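UDP-N-acetylmuramate--L-alanine ligase (Thermotoga maritima, PDB 1J6U) catalyses the ATP-dependent joining of L-alanine to UDP-N-acetylmuramate, a step of peptidoglycan biosynthesis in the bacterial cytoplasm. Local coordinates at residues V75-A80 / V96-R101; K14-G19 / N85-R90. All coordinates share one frame; numbering follows the deposited sequence.

Contact 1 (V75-A80 / V96-R101); sequences VIKTPA and VPIENR
K77 and N100 pair across two parallel strands and carry their side chains on the same face of the sheet as V75 and I98. The K77 chain leaves CB with CG between its own backbone N and carbonyl carbon (chi1 70°), which turns it over the neighbouring strand. CG passes 3.6 Å from N100 OD1 and CD rests 3.6 Å from I98 CG2. CE also passes N100 OD1, and bends at the last two torsions bring NZ to that oxygen at 2.8 Å, a little tilted from the amide plane. Earlier along the same face, V75 and I98 lie side by side, V75 CB 3.9 Å from I98 CG1; helix 86-93 covers this face, I88 lying on V75 and K77 and R92 on I98. Backbone bonds hold the strands in parallel register: V75 N to P97 O, E99 N to V75 O at 2.7 Å, K77 N to E99 O, and R101 N to K77 O. Beyond the strand ends the R101 guanidinium lies with one face against P79 CD, which sits 3.1 Å from NH1, while T78 CB comes 3.7 Å from NH2 on that face; NH1 also forms a salt bridge with E174. Strand 74-77, helix 86-93 and strand 98-100 make a beta-alpha-beta unit, with 98-100 the edge strand of the parallel sheet in this Rossmann-like N-terminal domain of a Mur ligase.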
ATOM      1  N   VAL A  75     -23.720  11.319   3.429  1.00 42.45           N
ATOM      2  CA  VAL A  75     -22.582  11.309   4.319  1.00 38.57           C
ATOM      3  C   VAL A  75     -21.938   9.951   4.230  1.00 41.47           C
ATOM      4  O   VAL A  75     -22.626   8.939   4.384  1.00 32.45           O
ATOM      5  CB  VAL A  75     -22.978  11.503   5.801  1.00 39.37           C
ATOM      6  CG1 VAL A  75     -21.812  11.040   6.689  1.00 37.54           C
ATOM      7  CG2 VAL A  75     -23.292  12.952   6.092  1.00 37.87           C
ATOM      8  N   ILE A  76     -20.624   9.926   4.003  1.00 34.15           N
ATOM      9  CA  ILE A  76     -19.902   8.664   3.950  1.00 37.29           C
ATOM     10  C   ILE A  76     -18.878   8.620   5.075  1.00 41.84           C
ATOM     11  O   ILE A  76     -18.191   9.627   5.356  1.00 40.43           O
ATOM     12  CB  ILE A  76     -19.168   8.497   2.624  1.00 46.97           C
ATOM     13  CG1 ILE A  76     -20.167   8.622   1.479  1.00 35.13           C
ATOM     14  CG2 ILE A  76     -18.466   7.146   2.605  1.00 35.97           C
ATOM     15  CD1 ILE A  76     -19.538   8.518   0.146  1.00 48.03           C
ATOM     16  N   LYS A  77     -18.770   7.464   5.720  1.00 40.57           N
ATOM     17  CA  LYS A  77     -17.825   7.316   6.830  1.00 47.69           C
ATOM     18  C   LYS A  77     -16.998   6.034   6.765  1.00 45.80           C
ATOM     19  O   LYS A  77     -17.417   5.020   6.217  1.00 54.84           O
ATOM     20  CB  LYS A  77     -18.579   7.359   8.166  1.00 32.84           C
ATOM     21  CG  LYS A  77     -19.438   6.139   8.444  1.00 39.52           C
ATOM     22  CD  LYS A  77     -20.363   6.386   9.627  1.00 42.95           C
ATOM     23  CE  LYS A  77     -20.318   5.270  10.641  1.00 43.66           C
ATOM     24  NZ  LYS A  77     -20.930   3.983  10.221  1.00 36.79           N
ATOM     25  N   THR A  78     -15.815   6.089   7.340  1.00 48.69           N
ATOM     26  CA  THR A  78     -14.942   4.930   7.379  1.00 48.77           C
ATOM     27  C   THR A  78     -15.244   4.099   8.621  1.00 48.41           C
ATOM     28  O   THR A  78     -15.796   4.593   9.600  1.00 48.35           O
ATOM     29  CB  THR A  78     -13.513   5.364   7.468  1.00 52.54           C
ATOM     30  OG1 THR A  78     -13.200   5.681   8.838  1.00 59.94           O
ATOM     31  CG2 THR A  78     -13.304   6.585   6.576  1.00 40.38           C
ATOM     32  N   PRO A  79     -14.844   2.827   8.613  1.00 53.34           N
ATOM     33  CA  PRO A  79     -15.118   1.986   9.785  1.00 46.93           C
ATOM     34  C   PRO A  79     -14.623   2.589  11.091  1.00 44.04           C
ATOM     35  O   PRO A  79     -15.126   2.246  12.157  1.00 46.32           O
ATOM     36  CB  PRO A  79     -14.407   0.672   9.457  1.00 47.32           C
ATOM     37  CG  PRO A  79     -14.345   0.671   7.933  1.00 54.62           C
ATOM     38  CD  PRO A  79     -14.047   2.108   7.601  1.00 48.75           C
ATOM     39  N   ALA A  80     -13.647   3.492  11.020  1.00 44.75           N
ATOM     40  CA  ALA A  80     -13.123   4.090  12.251  1.00 42.17           C
ATOM     41  C   ALA A  80     -13.992   5.200  12.845  1.00 46.80           C
ATOM     42  O   ALA A  80     -13.854   5.523  14.015  1.00 43.28           O
ATOM     43  CB  ALA A  80     -11.720   4.630  12.027  1.00 31.18           C
ATOM     44  N   VAL A  96     -29.868  12.666   7.478  1.00 47.69           N
ATOM     45  CA  VAL A  96     -29.127  12.503   6.252  1.00 37.99           C
ATOM     46  C   VAL A  96     -28.597  11.068   6.160  1.00 40.38           C
ATOM     47  O   VAL A  96     -27.996  10.537   7.088  1.00 37.20           O
ATOM     48  CB  VAL A  96     -27.988  13.501   6.196  1.00 44.77           C
ATOM     49  CG1 VAL A  96     -27.052  13.193   5.029  1.00 49.55           C
ATOM     50  CG2 VAL A  96     -28.578  14.890   6.040  1.00 30.62           C
ATOM     51  N   PRO A  97     -28.860  10.404   5.038  1.00 41.94           N
ATOM     52  CA  PRO A  97     -28.394   9.021   4.844  1.00 43.22           C
ATOM     53  C   PRO A  97     -26.871   8.947   5.023  1.00 43.52           C
ATOM     54  O   PRO A  97     -26.111   9.812   4.556  1.00 35.24           O
ATOM     55  CB  PRO A  97     -28.834   8.707   3.424  1.00 43.01           C
ATOM     56  CG  PRO A  97     -28.758  10.100   2.742  1.00 54.48           C
ATOM     57  CD  PRO A  97     -29.401  10.981   3.796  1.00 34.82           C
ATOM     58  N   ILE A  98     -26.442   7.920   5.734  1.00 40.68           N
ATOM     59  CA  ILE A  98     -25.040   7.733   6.040  1.00 44.11           C
ATOM     60  C   ILE A  98     -24.619   6.404   5.493  1.00 47.51           C
ATOM     61  O   ILE A  98     -25.302   5.397   5.695  1.00 43.58           O
ATOM     62  CB  ILE A  98     -24.795   7.701   7.553  1.00 42.27           C
ATOM     63  CG1 ILE A  98     -25.012   9.089   8.137  1.00 40.64           C
ATOM     64  CG2 ILE A  98     -23.375   7.238   7.855  1.00 40.27           C
ATOM     65  CD1 ILE A  98     -25.322   9.018   9.607  1.00 34.74           C
ATOM     66  N   GLU A  99     -23.494   6.403   4.793  1.00 45.87           N
ATOM     67  CA  GLU A  99     -23.006   5.173   4.239  1.00 48.23           C
ATOM     68  C   GLU A  99     -21.570   4.899   4.603  1.00 36.73           C
ATOM     69  O   GLU A  99     -20.806   5.825   4.921  1.00 42.36           O
ATOM     70  CB  GLU A  99     -23.187   5.183   2.747  1.00 54.01           C
ATOM     71  CG  GLU A  99     -23.682   3.860   2.302  1.00 82.47           C
ATOM     72  CD  GLU A  99     -24.536   3.994   1.098  1.00 97.63           C
ATOM     73  OE1 GLU A  99     -25.384   4.922   1.108  1.00 89.24           O
ATOM     74  OE2 GLU A  99     -24.354   3.175   0.161  1.00105.75           O
ATOM     75  N   ASN A 100     -21.231   3.610   4.602  1.00 38.15           N
ATOM     76  CA  ASN A 100     -19.879   3.140   4.908  1.00 37.16           C
ATOM     77  C   ASN A 100     -19.038   3.045   3.645  1.00 45.12           C
ATOM     78  O   ASN A 100     -19.524   2.620   2.596  1.00 49.11           O
ATOM     79  CB  ASN A 100     -19.953   1.795   5.619  1.00 44.34           C
ATOM     80  CG  ASN A 100     -20.548   1.933   7.028  1.00 58.23           C
ATOM     81  OD1 ASN A 100     -20.023   2.681   7.861  1.00 63.02           O
ATOM     82  ND2 ASN A 100     -21.651   1.236   7.290  1.00 52.06           N
ATOM     83  N   ARG A 101     -17.786   3.478   3.759  1.00 44.51           N
ATOM     84  CA  ARG A 101     -16.816   3.486   2.669  1.00 42.05           C
ATOM     85  C   ARG A 101     -16.899   2.287   1.706  1.00 40.07           C
ATOM     86  O   ARG A 101     -17.241   2.454   0.535  1.00 32.50           O
ATOM     87  CB  ARG A 101     -15.409   3.578   3.269  1.00 40.62           C
ATOM     88  CG  ARG A 101     -14.273   3.869   2.269  1.00 49.71           C
ATOM     89  CD  ARG A 101     -12.898   3.900   2.985  1.00 39.60           C
ATOM     90  NE  ARG A 101     -12.707   2.705   3.820  1.00 44.29           N
ATOM     91  CZ  ARG A 101     -11.860   2.619   4.855  1.00 53.69           C
ATOM     92  NH1 ARG A 101     -11.754   1.486   5.567  1.00 33.48           N
ATOM     93  NH2 ARG A 101     -11.111   3.666   5.191  1.00 48.06           N
TER

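Contact 2 (K14-G19 / N85-R90); sequences KIHFVG and NPEIVR
A buried polar cluster between strand 14-18 and the start of helix 86-93, on one face of the N-terminal parallel sheet, has the H16-E87 pair at its centre. H16 NE2 donates to E87 OE1 over 2.6 Å, with 154° at the hydrogen. The oxygen lies near the ring plane, at the imidazole edge, whereas the nitrogen reaches it from above the carboxylate plane; ring and carboxylate are turned 52° apart. The imidazole is directed off the strand toward the helix because CG is anti to the backbone N (chi1 -180°), and Y40 OH, bonded to ND1, fixes the other ring nitrogen. E87 stretches out beyond CG to deliver its carboxylate, where OE1 also bonds S42 OG and OE2 bonds N68 ND2, S65 N and H64 ND1. With so many partners, the buried carboxylate is probably kept ionised. V18 shields it from the side: CG2 lies 3.6 Å from E87 OE1 and 4.1 Å from I88 CD1, while CG1 abuts N85 ND2 at 3.6 Å, the two side chains coming from opposite directions. Replacing E87 with an alanine would probably leave H16 NE2 and the S65 amide without their acceptor and open a gap beside V18. N85 begins the helix as its N-cap: OD1 accepts E87 N at 2.8 Å in the plane of the amide, so the N-cap holds the backbone N-H of the same residue whose carboxylate meets H16. Overall this is helix-on-sheet packing of a Rossmann-like alpha/beta domain, here built round a His-carboxylate hydrogen bond instead of purely apolar side chains.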
ATOM      1  N   LYS A  14     -24.349  16.365  -3.114  1.00 56.88           N
ATOM      2  CA  LYS A  14     -23.320  16.966  -2.267  1.00 46.52           C
ATOM      3  C   LYS A  14     -22.976  15.882  -1.255  1.00 48.48           C
ATOM      4  O   LYS A  14     -23.855  15.417  -0.540  1.00 50.95           O
ATOM      5  CB  LYS A  14     -23.838  18.175  -1.523  1.00 50.70           C
ATOM      6  CG  LYS A  14     -22.751  18.913  -0.764  1.00 43.87           C
ATOM      7  CD  LYS A  14     -23.364  20.090  -0.080  1.00 38.23           C
ATOM      8  CE  LYS A  14     -22.534  21.356  -0.153  1.00 45.85           C
ATOM      9  NZ  LYS A  14     -23.404  22.504   0.336  1.00 58.58           N
ATOM     10  N   ILE A  15     -21.707  15.476  -1.198  1.00 46.27           N
ATOM     11  CA  ILE A  15     -21.284  14.395  -0.313  1.00 40.76           C
ATOM     12  C   ILE A  15     -20.280  14.842   0.730  1.00 38.16           C
ATOM     13  O   ILE A  15     -19.313  15.547   0.437  1.00 46.85           O
ATOM     14  CB  ILE A  15     -20.655  13.266  -1.130  1.00 47.50           C
ATOM     15  CG1 ILE A  15     -21.587  12.902  -2.286  1.00 44.22           C
ATOM     16  CG2 ILE A  15     -20.361  12.061  -0.235  1.00 37.61           C
ATOM     17  CD1 ILE A  15     -20.953  11.995  -3.359  1.00 43.67           C
ATOM     18  N   HIS A  16     -20.540  14.415   1.954  1.00 45.97           N
ATOM     19  CA  HIS A  16     -19.721  14.714   3.126  1.00 44.36           C
ATOM     20  C   HIS A  16     -18.965  13.424   3.521  1.00 42.00           C
ATOM     21  O   HIS A  16     -19.583  12.401   3.844  1.00 32.78           O
ATOM     22  CB  HIS A  16     -20.653  15.177   4.252  1.00 46.14           C
ATOM     23  CG  HIS A  16     -19.959  15.533   5.523  1.00 51.36           C
ATOM     24  ND1 HIS A  16     -20.345  16.604   6.297  1.00 56.10           N
ATOM     25  CD2 HIS A  16     -18.901  14.976   6.153  1.00 54.54           C
ATOM     26  CE1 HIS A  16     -19.553  16.696   7.349  1.00 54.58           C
ATOM     27  NE2 HIS A  16     -18.666  15.719   7.285  1.00 66.75           N
ATOM     28  N   PHE A  17     -17.634  13.493   3.468  1.00 36.03           N
ATOM     29  CA  PHE A  17     -16.766  12.365   3.803  1.00 36.97           C
ATOM     30  C   PHE A  17     -16.131  12.555   5.167  1.00 35.10           C
ATOM     31  O   PHE A  17     -15.269  13.436   5.361  1.00 40.43           O
ATOM     32  CB  PHE A  17     -15.608  12.207   2.775  1.00 50.45           C
ATOM     33  CG  PHE A  17     -16.046  11.775   1.394  1.00 41.46           C
ATOM     34  CD1 PHE A  17     -16.563  12.711   0.486  1.00 36.64           C
ATOM     35  CD2 PHE A  17     -15.972  10.428   1.018  1.00 34.78           C
ATOM     36  CE1 PHE A  17     -17.002  12.322  -0.749  1.00 38.37           C
ATOM     37  CE2 PHE A  17     -16.405  10.025  -0.218  1.00 36.99           C
ATOM     38  CZ  PHE A  17     -16.926  10.976  -1.103  1.00 36.02           C
ATOM     39  N   VAL A  18     -16.518  11.707   6.102  1.00 31.78           N
ATOM     40  CA  VAL A  18     -15.969  11.792   7.440  1.00 33.78           C
ATOM     41  C   VAL A  18     -14.786  10.848   7.435  1.00 36.55           C
ATOM     42  O   VAL A  18     -14.955   9.611   7.433  1.00 40.21           O
ATOM     43  CB  VAL A  18     -17.023  11.369   8.484  1.00 43.39           C
ATOM     44  CG1 VAL A  18     -16.496  11.601   9.917  1.00 35.37           C
ATOM     45  CG2 VAL A  18     -18.283  12.160   8.243  1.00 34.29           C
ATOM     46  N   GLY A  19     -13.593  11.451   7.425  1.00 31.41           N
ATOM     47  CA  GLY A  19     -12.354  10.697   7.364  1.00 31.40           C
ATOM     48  C   GLY A  19     -11.781  10.771   5.938  1.00 38.78           C
ATOM     49  O   GLY A  19     -11.055   9.882   5.493  1.00 38.96           O
ATOM     50  N   ASN A  85     -19.159  10.564  16.903  1.00 39.44           N
ATOM     51  CA  ASN A  85     -18.503  11.589  16.123  1.00 39.31           C
ATOM     52  C   ASN A  85     -19.556  12.699  15.954  1.00 35.34           C
ATOM     53  O   ASN A  85     -20.662  12.454  15.508  1.00 34.86           O
ATOM     54  CB  ASN A  85     -18.063  11.025  14.767  1.00 37.34           C
ATOM     55  CG  ASN A  85     -17.350  12.060  13.902  1.00 36.53           C
ATOM     56  OD1 ASN A  85     -17.905  13.104  13.574  1.00 50.04           O
ATOM     57  ND2 ASN A  85     -16.117  11.764  13.523  1.00 51.73           N
ATOM     58  N   PRO A  86     -19.228  13.932  16.341  1.00 37.72           N
ATOM     59  CA  PRO A  86     -20.241  14.975  16.175  1.00 40.50           C
ATOM     60  C   PRO A  86     -20.868  15.074  14.784  1.00 47.19           C
ATOM     61  O   PRO A  86     -22.039  15.411  14.661  1.00 51.76           O
ATOM     62  CB  PRO A  86     -19.500  16.267  16.588  1.00 36.27           C
ATOM     63  CG  PRO A  86     -18.056  15.935  16.419  1.00 40.12           C
ATOM     64  CD  PRO A  86     -17.981  14.485  16.888  1.00 35.13           C
ATOM     65  N   GLU A  87     -20.103  14.777  13.737  1.00 44.51           N
ATOM     66  CA  GLU A  87     -20.618  14.876  12.385  1.00 35.37           C
ATOM     67  C   GLU A  87     -21.622  13.792  12.129  1.00 32.84           C
ATOM     68  O   GLU A  87     -22.620  13.985  11.440  1.00 35.16           O
ATOM     69  CB  GLU A  87     -19.475  14.795  11.374  1.00 34.32           C
ATOM     70  CG  GLU A  87     -18.634  16.084  11.379  1.00 48.95           C
ATOM     71  CD  GLU A  87     -17.321  15.982  10.598  1.00 48.50           C
ATOM     72  OE1 GLU A  87     -17.330  15.372   9.508  1.00 63.98           O
ATOM     73  OE2 GLU A  87     -16.290  16.535  11.059  1.00 53.65           O
ATOM     74  N   ILE A  88     -21.369  12.636  12.691  1.00 29.41           N
ATOM     75  CA  ILE A  88     -22.298  11.570  12.476  1.00 41.73           C
ATOM     76  C   ILE A  88     -23.552  11.853  13.292  1.00 40.62           C
ATOM     77  O   ILE A  88     -24.667  11.556  12.843  1.00 43.61           O
ATOM     78  CB  ILE A  88     -21.655  10.192  12.828  1.00 36.44           C
ATOM     79  CG1 ILE A  88     -20.547   9.897  11.819  1.00 43.22           C
ATOM     80  CG2 ILE A  88     -22.712   9.052  12.771  1.00 36.02           C
ATOM     81  CD1 ILE A  88     -21.022  10.039  10.352  1.00 39.63           C
ATOM     82  N   VAL A  89     -23.388  12.444  14.477  1.00 43.40           N
ATOM     83  CA  VAL A  89     -24.561  12.740  15.294  1.00 44.11           C
ATOM     84  C   VAL A  89     -25.439  13.764  14.574  1.00 46.04           C
ATOM     85  O   VAL A  89     -26.662  13.559  14.467  1.00 43.16           O
ATOM     86  CB  VAL A  89     -24.196  13.216  16.730  1.00 40.95           C
ATOM     87  CG1 VAL A  89     -25.443  13.684  17.450  1.00 33.68           C
ATOM     88  CG2 VAL A  89     -23.640  12.066  17.508  1.00 32.54           C
ATOM     89  N   ARG A  90     -24.830  14.834  14.055  1.00 41.67           N
ATOM     90  CA  ARG A  90     -25.603  15.828  13.333  1.00 39.86           C
ATOM     91  C   ARG A  90     -26.304  15.142  12.164  1.00 44.95           C
ATOM     92  O   ARG A  90     -27.530  15.224  12.021  1.00 49.67           O
ATOM     93  CB  ARG A  90     -24.726  16.956  12.819  1.00 31.31           C
ATOM     94  CG  ARG A  90     -25.438  17.841  11.799  1.00 41.47           C
ATOM     95  CD  ARG A  90     -26.399  18.872  12.437  1.00 40.02           C
ATOM     96  NE  ARG A  90     -25.768  20.171  12.430  1.00 44.86           N
ATOM     97  CZ  ARG A  90     -26.145  21.193  11.678  1.00 47.85           C
ATOM     98  NH1 ARG A  90     -27.182  21.076  10.871  1.00 40.73           N
ATOM     99  NH2 ARG A  90     -25.451  22.324  11.710  1.00 48.53           N
TER

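In the fold
From the N terminus, strand 14-18 comes first and ends in a glycine-rich turn before helix 23-34. The chain then builds strands 38-42 and 60-61 and returns as strand 74-77, which lies directly beside 14-18. Helix 86-93 follows, and its first turn closes the long loop of contact 2 back onto 14-18. Strand 98-100 then closes the short loop of contact 1 onto 74-77. The segments alternate along the chain, so the two contacts cross rather than nest. They meet at I76, whose backbone N and O bond H16 and V18. Together they join three neighbouring strands, 14-18, 74-77 and 98-100, and the crossover helix that packs on one face of their sheet.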